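Local atomic coordinates of haloacid dehalogenase-like hydrolase (Bacteroides thetaiotaomicron, PDB entry 2RBK), a protein that is a HAD-superfamily hydrolase, probably a magnesium-dependent phosphatase, whose active site can mould vanadate into a likeness of the phosphoryl-transfer transition state. Residues L13-T18 against P245-G250; E78-S83 against I195-G200; T151-E156 against P176-V181. All blocks are in the same frame, centred on the assembly; numbering follows the deposited sequence. Where two conformers were deposited one is given.

Contact 1 of 3, residues L13-T18 against P245-G250; sequences LVSFET and PIDEDG
Ile246, Asp247 and Ser15 carry this meeting of two loops, one apolar side chain and one carboxylate reaching from 245-250 to the backbone and hydroxyl of 13-18. Ile246 gives up the most surface. With CG1 anti to the backbone N (chi1 -176°), the CG1-CD1 branch is extended and its terminal methyl reaches the chain, CD1 lying 3.6 Å from Ser15 N and 3.7 Å from Val14 C. An aliphatic side chain suits this place, because CD1 packs on the uncharged peptide units from Leu13 to Ser15. The backbone N of Ile246 is bonded to Gln230.

Asp247 supplies the polar half. Ser15 OG donates to Asp247 OD2 over 2.6 Å, arriving on the syn side of the carboxylate and 24° out of its plane. The same OG accepts from Thr18 N at 3.1 Å, an ST motif in which the hydroxyl spans the turn from Ser15 to Thr18, and more weakly from Glu17 N. The small hydroxyl of serine can thus give one bond across the contact and take two from its own turn, which fixes its rotation.

Two waters widen the grip on the carboxylate. One donates to Asp247 OD2 and, in the conformer given, to Glu17 OE1, bridging two acids whose repulsion it probably eases. The other donates to Asp247 OD1 and accepts from Thr18 OG1, a hydroxyl also bonded to Arg20 N. Thr18 CG2 packs 3.7 Å from Asp247 OD2.

Val14 lies close to the magnesium ligand Asp10, and the loop follows the DxDx(T/V) signature. The arrangement therefore ties the chain leaving the HAD catalytic motif to the loop before the C-terminal helix 250-258 of the Rossmann-like core.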
loop_
_atom_site.group_PDB
_atom_site.type_symbol
_atom_site.label_atom_id
_atom_site.label_comp_id
_atom_site.label_asym_id
_atom_site.label_seq_id
_atom_site.Cartn_x
_atom_site.Cartn_y
_atom_site.Cartn_z
ATOM N N LEU A 13 -4.030 9.645 -1.650
ATOM C CA LEU A 13 -5.386 9.904 -2.128
ATOM C C LEU A 13 -6.336 10.272 -0.994
ATOM O O LEU A 13 -7.094 11.201 -1.150
ATOM C CB LEU A 13 -5.962 8.669 -2.875
ATOM C CG LEU A 13 -5.255 8.352 -4.185
ATOM C CD1 LEU A 13 -5.797 7.005 -4.708
ATOM C CD2 LEU A 13 -5.454 9.434 -5.214
ATOM N N VAL A 14 -6.309 9.532 0.100
ATOM C CA VAL A 14 -7.232 9.696 1.233
ATOM C C VAL A 14 -6.508 10.343 2.385
ATOM O O VAL A 14 -5.497 9.842 2.871
ATOM C CB VAL A 14 -7.818 8.324 1.648
ATOM C CG1 VAL A 14 -8.776 8.511 2.876
ATOM C CG2 VAL A 14 -8.546 7.662 0.551
ATOM N N SER A 15 -7.050 11.486 2.847
ATOM C CA SER A 15 -6.483 12.215 3.947
ATOM C C SER A 15 -6.594 11.478 5.265
ATOM O O SER A 15 -7.685 11.018 5.607
ATOM C CB SER A 15 -7.235 13.533 4.051
ATOM O OG SER A 15 -6.856 14.220 5.237
ATOM N N PHE A 16 -5.542 11.437 6.068
ATOM C CA PHE A 16 -5.609 10.862 7.397
ATOM C C PHE A 16 -6.405 11.780 8.311
ATOM O O PHE A 16 -6.960 11.329 9.307
ATOM C CB PHE A 16 -4.219 10.666 7.989
ATOM C CG PHE A 16 -3.482 9.473 7.490
ATOM C CD1 PHE A 16 -3.864 8.202 7.818
ATOM C CD2 PHE A 16 -2.349 9.590 6.658
ATOM C CE1 PHE A 16 -3.147 7.080 7.375
ATOM C CE2 PHE A 16 -1.696 8.468 6.278
ATOM C CZ PHE A 16 -2.038 7.193 6.574
ATOM N N GLU A 17 -6.419 13.063 8.001
ATOM C CA GLU A 17 -7.086 14.040 8.901
ATOM C C GLU A 17 -8.579 14.078 8.650
ATOM O O GLU A 17 -9.344 14.157 9.626
ATOM C CB GLU A 17 -6.308 15.358 8.780
ATOM C CG GLU A 17 -4.843 15.300 9.242
ATOM C CD GLU A 17 -3.781 14.742 8.324
ATOM O OE1 GLU A 17 -3.861 14.697 7.059
ATOM O OE2 GLU A 17 -2.757 14.276 8.908
ATOM N N THR A 18 -9.023 13.973 7.394
ATOM C CA THR A 18 -10.426 13.996 7.103
ATOM C C THR A 18 -10.992 12.621 6.803
ATOM O O THR A 18 -12.200 12.417 6.788
ATOM C CB THR A 18 -10.756 14.877 5.896
ATOM O OG1 THR A 18 -10.251 14.227 4.732
ATOM C CG2 THR A 18 -10.129 16.287 5.938
ATOM N N PRO A 245 0.923 19.641 0.645
ATOM C CA PRO A 245 0.186 18.696 1.462
ATOM C C PRO A 245 -1.078 18.186 0.811
ATOM O O PRO A 245 -1.701 18.884 -0.011
ATOM C CB PRO A 245 -0.130 19.488 2.765
ATOM C CG PRO A 245 1.010 20.496 2.807
ATOM C CD PRO A 245 1.214 20.900 1.366
ATOM N N ILE A 246 -1.500 16.992 1.226
ATOM C CA ILE A 246 -2.664 16.357 0.613
ATOM C C ILE A 246 -3.873 17.260 0.623
ATOM O O ILE A 246 -4.593 17.367 -0.374
ATOM C CB ILE A 246 -2.945 14.993 1.293
ATOM C CG1 ILE A 246 -4.115 14.307 0.571
ATOM C CG2 ILE A 246 -3.164 15.060 2.785
ATOM C CD1 ILE A 246 -4.307 12.893 0.952
ATOM N N ASP A 247 -4.167 17.950 1.728
ATOM C CA ASP A 247 -5.376 18.780 1.865
ATOM C C ASP A 247 -5.152 20.205 1.384
ATOM O O ASP A 247 -6.010 21.070 1.612
ATOM C CB ASP A 247 -5.950 18.651 3.296
ATOM C CG ASP A 247 -6.713 17.343 3.448
ATOM O OD1 ASP A 247 -7.431 16.858 2.541
ATOM O OD2 ASP A 247 -6.682 16.766 4.552
ATOM N N GLU A 248 -4.050 20.482 0.701
ATOM C CA GLU A 248 -3.803 21.706 -0.025
ATOM C C GLU A 248 -3.575 21.389 -1.520
ATOM O O GLU A 248 -2.702 21.938 -2.190
ATOM C CB GLU A 248 -2.606 22.438 0.567
ATOM C CG GLU A 248 -2.808 22.865 2.006
ATOM C CD GLU A 248 -1.620 23.486 2.675
ATOM O OE1 GLU A 248 -0.615 23.809 2.024
ATOM O OE2 GLU A 248 -1.603 23.568 3.895
ATOM N N ASP A 249 -4.408 20.468 -2.003
ATOM C CA ASP A 249 -4.476 20.163 -3.449
ATOM C C ASP A 249 -3.158 19.540 -3.940
ATOM O O ASP A 249 -2.817 19.705 -5.107
ATOM C CB ASP A 249 -4.825 21.394 -4.265
ATOM C CG ASP A 249 -6.078 22.084 -3.778
ATOM O OD1 ASP A 249 -7.146 21.517 -3.970
ATOM O OD2 ASP A 249 -6.042 23.142 -3.101
ATOM N N GLY A 250 -2.448 18.778 -3.116
ATOM C CA GLY A 250 -1.152 18.246 -3.539
ATOM C C GLY A 250 -1.208 17.424 -4.806
ATOM O O GLY A 250 -0.332 17.580 -5.680
HETATM O O HOH W 1 -4.499 17.092 6.028
HETATM O O HOH W 2 -9.685 15.434 2.336
#

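Contact 2 of 3, residues E78-S83 against I195-G200; sequences EVIYKS and IIRHFG
Ile80 points its two branches at different residues of helix 188-199, one at the isoleucine and the other at the histidine. Its CG1 sits between the backbone N and the carbonyl carbon (chi1 69°), and CD1 at the end of that branch comes 3.9 Å from Ile195 CD1, the two side chains roughly perpendicular. The other branch, CG2, approaches the His198 ring obliquely, 3.7 Å from ND1. A beta-branched residue fits here because it can serve both neighbours at once.

His198 is flanked further out by Glu78. The extended glutamate brings OE1 to 3.6 Å from His198 CE1, at the ring edge and near its plane, with carboxylate and ring planes 80° apart. With an alanine at His198, Ile80 CG2 is likely to lose the ring it packs on, and the Glu78 carboxylate its neighbour at CE1.

Arg197 bends at chi3 (63°) and lays its guanidinium edge beside the strand, NH2 3.1 Å from Ile80 O, though the angle is too poor for a hydrogen bond. Its NE is instead held in a salt bridge by Glu194.

Ile80 and Tyr81 both face Cys73, forming a classic beta bulge in the edge strand 78-82. Helix 188-199 packs on one face of the sheet, from this edge inward to strand 4-7, where Ile195 rests on Phe6, the alpha-beta layering of the Rossmann-like HAD core.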
loop_
_atom_site.group_PDB
_atom_site.type_symbol
_atom_site.label_atom_id
_atom_site.label_comp_id
_atom_site.label_asym_id
_atom_site.label_seq_id
_atom_site.Cartn_x
_atom_site.Cartn_y
_atom_site.Cartn_z
ATOM N N GLU A 78 -8.747 -10.002 -13.540
ATOM C CA GLU A 78 -7.607 -10.804 -13.850
ATOM C C GLU A 78 -6.456 -10.586 -12.885
ATOM O O GLU A 78 -5.892 -9.495 -12.850
ATOM C CB GLU A 78 -7.148 -10.486 -15.266
ATOM C CG GLU A 78 -5.973 -11.336 -15.750
ATOM C CD GLU A 78 -5.502 -11.023 -17.135
ATOM O OE1 GLU A 78 -6.142 -10.229 -17.876
ATOM O OE2 GLU A 78 -4.454 -11.559 -17.505
ATOM N N VAL A 79 -6.107 -11.610 -12.121
ATOM C CA VAL A 79 -4.875 -11.552 -11.313
ATOM C C VAL A 79 -3.672 -11.655 -12.249
ATOM O O VAL A 79 -3.604 -12.604 -13.069
ATOM C CB VAL A 79 -4.863 -12.658 -10.235
ATOM C CG1 VAL A 79 -3.526 -12.626 -9.521
ATOM C CG2 VAL A 79 -6.051 -12.506 -9.283
ATOM N N ILE A 80 -2.785 -10.701 -12.169
ATOM C CA ILE A 80 -1.580 -10.691 -13.016
ATOM C C ILE A 80 -0.337 -11.118 -12.301
ATOM O O ILE A 80 0.665 -11.463 -12.964
ATOM C CB ILE A 80 -1.410 -9.346 -13.742
ATOM C CG1 ILE A 80 -1.060 -8.199 -12.780
ATOM C CG2 ILE A 80 -2.613 -9.022 -14.614
ATOM C CD1 ILE A 80 -0.606 -6.956 -13.456
ATOM N N TYR A 81 -0.336 -11.113 -10.964
ATOM C CA TYR A 81 0.804 -11.514 -10.172
ATOM C C TYR A 81 0.341 -11.704 -8.737
ATOM O O TYR A 81 -0.439 -10.901 -8.231
ATOM C CB TYR A 81 1.963 -10.479 -10.195
ATOM C CG TYR A 81 3.073 -10.859 -9.262
ATOM C CD1 TYR A 81 3.918 -11.936 -9.497
ATOM C CD2 TYR A 81 3.253 -10.166 -8.070
ATOM C CE1 TYR A 81 4.895 -12.305 -8.609
ATOM C CE2 TYR A 81 4.218 -10.545 -7.165
ATOM C CZ TYR A 81 5.061 -11.611 -7.427
ATOM O OH TYR A 81 6.058 -11.986 -6.579
ATOM N N LYS A 82 0.852 -12.728 -8.065
ATOM C CA LYS A 82 0.654 -12.868 -6.626
ATOM C C LYS A 82 1.839 -13.632 -6.059
ATOM O O LYS A 82 2.638 -14.219 -6.805
ATOM C CB LYS A 82 -0.662 -13.543 -6.283
ATOM C CG LYS A 82 -0.976 -14.863 -6.956
ATOM C CD LYS A 82 -2.162 -15.560 -6.321
ATOM C CE LYS A 82 -2.239 -17.047 -6.605
ATOM N NZ LYS A 82 -3.568 -17.700 -6.555
ATOM N N SER A 83 1.921 -13.609 -4.741
ATOM C CA SER A 83 2.974 -14.304 -4.053
ATOM C C SER A 83 2.474 -14.800 -2.701
ATOM O O SER A 83 1.389 -14.461 -2.275
ATOM C CB SER A 83 4.220 -13.402 -3.835
ATOM O OG SER A 83 3.890 -12.353 -2.962
ATOM N N ILE A 195 2.275 -4.340 -13.535
ATOM C CA ILE A 195 1.240 -3.596 -14.232
ATOM C C ILE A 195 1.734 -3.135 -15.609
ATOM O O ILE A 195 1.032 -3.288 -16.601
ATOM C CB ILE A 195 0.783 -2.398 -13.405
ATOM C CG1 ILE A 195 -0.036 -2.848 -12.152
ATOM C CG2 ILE A 195 0.044 -1.342 -14.222
ATOM C CD1 ILE A 195 -1.443 -3.321 -12.455
ATOM N N ILE A 196 2.935 -2.557 -15.669
ATOM C CA ILE A 196 3.351 -2.006 -16.953
ATOM C C ILE A 196 3.627 -3.155 -17.947
ATOM O O ILE A 196 3.401 -2.935 -19.142
ATOM C CB ILE A 196 4.527 -1.011 -16.837
ATOM C CG1 ILE A 196 5.837 -1.647 -16.456
ATOM C CG2 ILE A 196 4.102 0.143 -15.952
ATOM C CD1 ILE A 196 6.973 -0.637 -16.303
ATOM N N ARG A 197 4.096 -4.303 -17.468
ATOM C CA ARG A 197 4.254 -5.515 -18.327
ATOM C C ARG A 197 2.931 -5.816 -18.971
ATOM O O ARG A 197 2.847 -6.110 -20.172
ATOM C CB ARG A 197 4.740 -6.695 -17.460
ATOM C CG ARG A 197 4.814 -8.060 -18.086
ATOM C CD ARG A 197 5.113 -9.224 -17.160
ATOM N NE ARG A 197 4.066 -9.409 -16.145
ATOM C CZ ARG A 197 2.901 -9.913 -16.366
ATOM N NH1 ARG A 197 2.597 -10.322 -17.600
ATOM N NH2 ARG A 197 1.989 -10.035 -15.371
ATOM N N HIS A 198 1.821 -5.785 -18.205
ATOM C CA HIS A 198 0.517 -6.127 -18.750
ATOM C C HIS A 198 0.040 -5.156 -19.825
ATOM O O HIS A 198 -0.607 -5.550 -20.810
ATOM C CB HIS A 198 -0.457 -6.172 -17.562
ATOM C CG HIS A 198 -1.825 -6.566 -17.926
ATOM N ND1 HIS A 198 -2.185 -7.882 -18.098
ATOM C CD2 HIS A 198 -2.964 -5.843 -18.129
ATOM C CE1 HIS A 198 -3.460 -7.920 -18.388
ATOM N NE2 HIS A 198 -3.971 -6.718 -18.431
ATOM N N PHE A 199 0.330 -3.867 -19.646
ATOM C CA PHE A 199 -0.137 -2.833 -20.535
ATOM C C PHE A 199 0.872 -2.461 -21.632
ATOM O O PHE A 199 0.539 -1.671 -22.492
ATOM C CB PHE A 199 -0.524 -1.552 -19.791
ATOM C CG PHE A 199 -1.849 -1.672 -19.066
ATOM C CD1 PHE A 199 -1.960 -2.172 -17.773
ATOM C CD2 PHE A 199 -3.000 -1.276 -19.711
ATOM C CE1 PHE A 199 -3.200 -2.272 -17.175
ATOM C CE2 PHE A 199 -4.258 -1.405 -19.093
ATOM C CZ PHE A 199 -4.307 -1.889 -17.816
ATOM N N GLY A 200 2.049 -2.994 -21.668
ATOM C CA GLY A 200 3.046 -2.595 -22.673
ATOM C C GLY A 200 3.609 -1.192 -22.436
ATOM O O GLY A 200 4.118 -0.577 -23.408
#

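Contact 3 of 3, residues T151-E156 against P176-V181; sequences TPFITE and PAFADV
This is a buried strand-end contact in the cap region, where the chain leaving strand 149-152 runs beside the approach to strand 180-182, with one backbone hydrogen bond and a set of apolar and polar side-chain contacts. Ala179 N donates to Pro152 O at 3.1 Å, and the bond is nearly straight, with an N-H...O angle of 162°. Proline has no hydrogen to offer in return, so its nitrogen makes no bond to Ala179 O; that carbonyl is approached instead by Thr151 CA, at 3.1 Å, in a CA-H...O contact. Phe153 then turns the chain as the centre of an inverse gamma turn.

Thr151 and Phe178 have the most surface covered. Thr151 uses both its branches: OG1, anti to the carbonyl carbon (chi1 -59°), donates to Asp180 OD1 over 2.7 Å on the anti side of the carboxylate and somewhat out of its plane, whereas the methyl CG2 lies 3.4 Å from Phe178 CD1. A threonine suits because its hydroxyl serves the carboxylate while its methyl packs against the ring. Asp180 OD2 is bonded by Asn69, so both carboxylate oxygens have partners.

The two phenylalanines run alongside each other. Phe178 CB sits over the Phe153 face in a CH-pi contact, 4.0 Å from the ring centroid, while the rings themselves are oblique, their planes 39° apart. Phe125 meets both rings, and Trp174 packs edge-to-face on Phe178. At the other end Val181 CG2 lies 3.9 Å from Pro152 CD, two compact apolar groups set crosswise.

Asp180 stands about 5 Å from the bound vanadate, side chain to ligand, and Trp174 lines its pocket. The contact joins two antiparallel sheets beside the active site, consistent with the alpha/beta C2-type cap of Cof-like HAD phosphatases, inserted in the Rossmann-like core.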
loop_
_atom_site.group_PDB
_atom_site.type_symbol
_atom_site.label_atom_id
_atom_site.label_comp_id
_atom_site.label_asym_id
_atom_site.label_seq_id
_atom_site.Cartn_x
_atom_site.Cartn_y
_atom_site.Cartn_z
ATOM N N THR A 151 0.750 -8.444 8.895
ATOM C CA THR A 151 0.852 -7.076 9.435
ATOM C C THR A 151 0.985 -7.139 10.948
ATOM O O THR A 151 -0.052 -7.088 11.660
ATOM C CB THR A 151 -0.323 -6.257 8.926
ATOM O OG1 THR A 151 -0.269 -6.258 7.485
ATOM C CG2 THR A 151 -0.212 -4.843 9.441
ATOM N N PRO A 152 2.196 -7.310 11.435
ATOM C CA PRO A 152 2.436 -7.289 12.879
ATOM C C PRO A 152 2.463 -5.877 13.431
ATOM O O PRO A 152 2.985 -4.945 12.833
ATOM C CB PRO A 152 3.855 -7.938 13.007
ATOM C CG PRO A 152 4.498 -7.544 11.717
ATOM C CD PRO A 152 3.429 -7.665 10.680
ATOM N N PHE A 153 1.876 -5.723 14.646
ATOM C CA PHE A 153 1.830 -4.442 15.325
ATOM C C PHE A 153 3.073 -4.377 16.210
ATOM O O PHE A 153 3.049 -4.523 17.438
ATOM C CB PHE A 153 0.520 -4.306 16.121
ATOM C CG PHE A 153 -0.627 -3.978 15.217
ATOM C CD1 PHE A 153 -1.092 -4.987 14.369
ATOM C CD2 PHE A 153 -1.255 -2.749 15.092
ATOM C CE1 PHE A 153 -2.132 -4.737 13.508
ATOM C CE2 PHE A 153 -2.314 -2.488 14.229
ATOM C CZ PHE A 153 -2.732 -3.511 13.384
ATOM N N ILE A 154 4.244 -4.198 15.548
ATOM C CA ILE A 154 5.579 -4.179 16.206
ATOM C C ILE A 154 6.235 -2.848 15.993
ATOM O O ILE A 154 6.071 -2.224 14.952
ATOM C CB ILE A 154 6.466 -5.320 15.648
ATOM C CG1 ILE A 154 6.616 -5.316 14.123
ATOM C CG2 ILE A 154 5.902 -6.639 16.204
ATOM C CD1 ILE A 154 7.581 -6.358 13.626
ATOM N N THR A 155 7.009 -2.440 17.014
ATOM C CA THR A 155 7.844 -1.259 16.905
ATOM C C THR A 155 9.048 -1.546 15.995
ATOM O O THR A 155 9.323 -2.696 15.701
ATOM C CB THR A 155 8.388 -0.817 18.282
ATOM O OG1 THR A 155 9.240 -1.892 18.768
ATOM C CG2 THR A 155 7.359 -0.553 19.345
ATOM N N GLU A 156 9.837 -0.487 15.673
ATOM C CA GLU A 156 11.109 -0.669 14.918
ATOM C C GLU A 156 12.070 -1.531 15.724
ATOM O O GLU A 156 12.764 -2.373 15.151
ATOM C CB GLU A 156 11.615 0.711 14.563
ATOM C CG GLU A 156 10.734 1.473 13.572
ATOM C CD GLU A 156 11.517 2.657 13.031
ATOM O OE1 GLU A 156 12.576 2.438 12.408
ATOM O OE2 GLU A 156 11.063 3.790 13.197
ATOM N N PRO A 176 2.909 4.472 11.497
ATOM C CA PRO A 176 3.962 4.030 12.461
ATOM C C PRO A 176 3.621 2.859 13.368
ATOM O O PRO A 176 4.432 2.127 14.013
ATOM C CB PRO A 176 4.209 5.355 13.236
ATOM C CG PRO A 176 3.602 6.416 12.402
ATOM C CD PRO A 176 2.381 5.850 11.693
ATOM N N ALA A 177 2.348 2.507 13.621
ATOM C CA ALA A 177 2.247 1.479 14.659
ATOM C C ALA A 177 2.412 0.018 14.268
ATOM O O ALA A 177 2.347 -0.938 15.082
ATOM C CB ALA A 177 0.840 1.641 15.250
ATOM N N PHE A 178 2.660 -0.237 12.996
ATOM C CA PHE A 178 2.684 -1.597 12.463
ATOM C C PHE A 178 3.464 -1.616 11.174
ATOM O O PHE A 178 3.751 -0.561 10.629
ATOM C CB PHE A 178 1.259 -2.030 12.217
ATOM C CG PHE A 178 0.438 -1.199 11.222
ATOM C CD1 PHE A 178 0.448 -1.527 9.878
ATOM C CD2 PHE A 178 -0.361 -0.108 11.630
ATOM C CE1 PHE A 178 -0.315 -0.793 8.974
ATOM C CE2 PHE A 178 -1.131 0.629 10.730
ATOM C CZ PHE A 178 -1.095 0.264 9.394
ATOM N N ALA A 179 3.762 -2.807 10.693
ATOM C CA ALA A 179 4.490 -2.986 9.443
ATOM C C ALA A 179 3.775 -4.048 8.612
ATOM O O ALA A 179 3.117 -4.914 9.169
ATOM C CB ALA A 179 5.942 -3.390 9.709
ATOM N N ASP A 180 4.010 -4.033 7.301
ATOM C CA ASP A 180 3.547 -5.055 6.393
ATOM C C ASP A 180 4.725 -5.904 5.938
ATOM O O ASP A 180 5.746 -5.356 5.503
ATOM C CB ASP A 180 2.903 -4.440 5.150
ATOM C CG ASP A 180 1.603 -3.700 5.389
ATOM O OD1 ASP A 180 0.813 -4.088 6.281
ATOM O OD2 ASP A 180 1.394 -2.726 4.589
ATOM N N VAL A 181 4.557 -7.205 5.987
ATOM C CA VAL A 181 5.573 -8.187 5.657
ATOM C C VAL A 181 5.055 -8.993 4.468
ATOM O O VAL A 181 3.955 -9.548 4.519
ATOM C CB VAL A 181 5.852 -9.077 6.855
ATOM C CG1 VAL A 181 6.974 -10.075 6.513
ATOM C CG2 VAL A 181 6.263 -8.259 8.062
#

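Overall arrangement
The three contacts are nested along the chain: contact 3 lies inside the loop closed by contact 2, which lies inside that closed by contact 1. The centres of contacts 1 and 2 are about 29 Å apart. Those of contacts 2 and 3 are about 27 Å apart, and those of contacts 1 and 3 about 23 Å. Contacts 1 and 2 belong to the core, one between the loops after central strand 4-7 and edge strand 241-242, the other at the opposite sheet edge, 78-82. Strand 180-182 of contact 3 leads on to helix 188-199 of contact 2. Contacts 1 and 3 approach the metal and vanadate site, consistent with a pocket formed where core and cap meet.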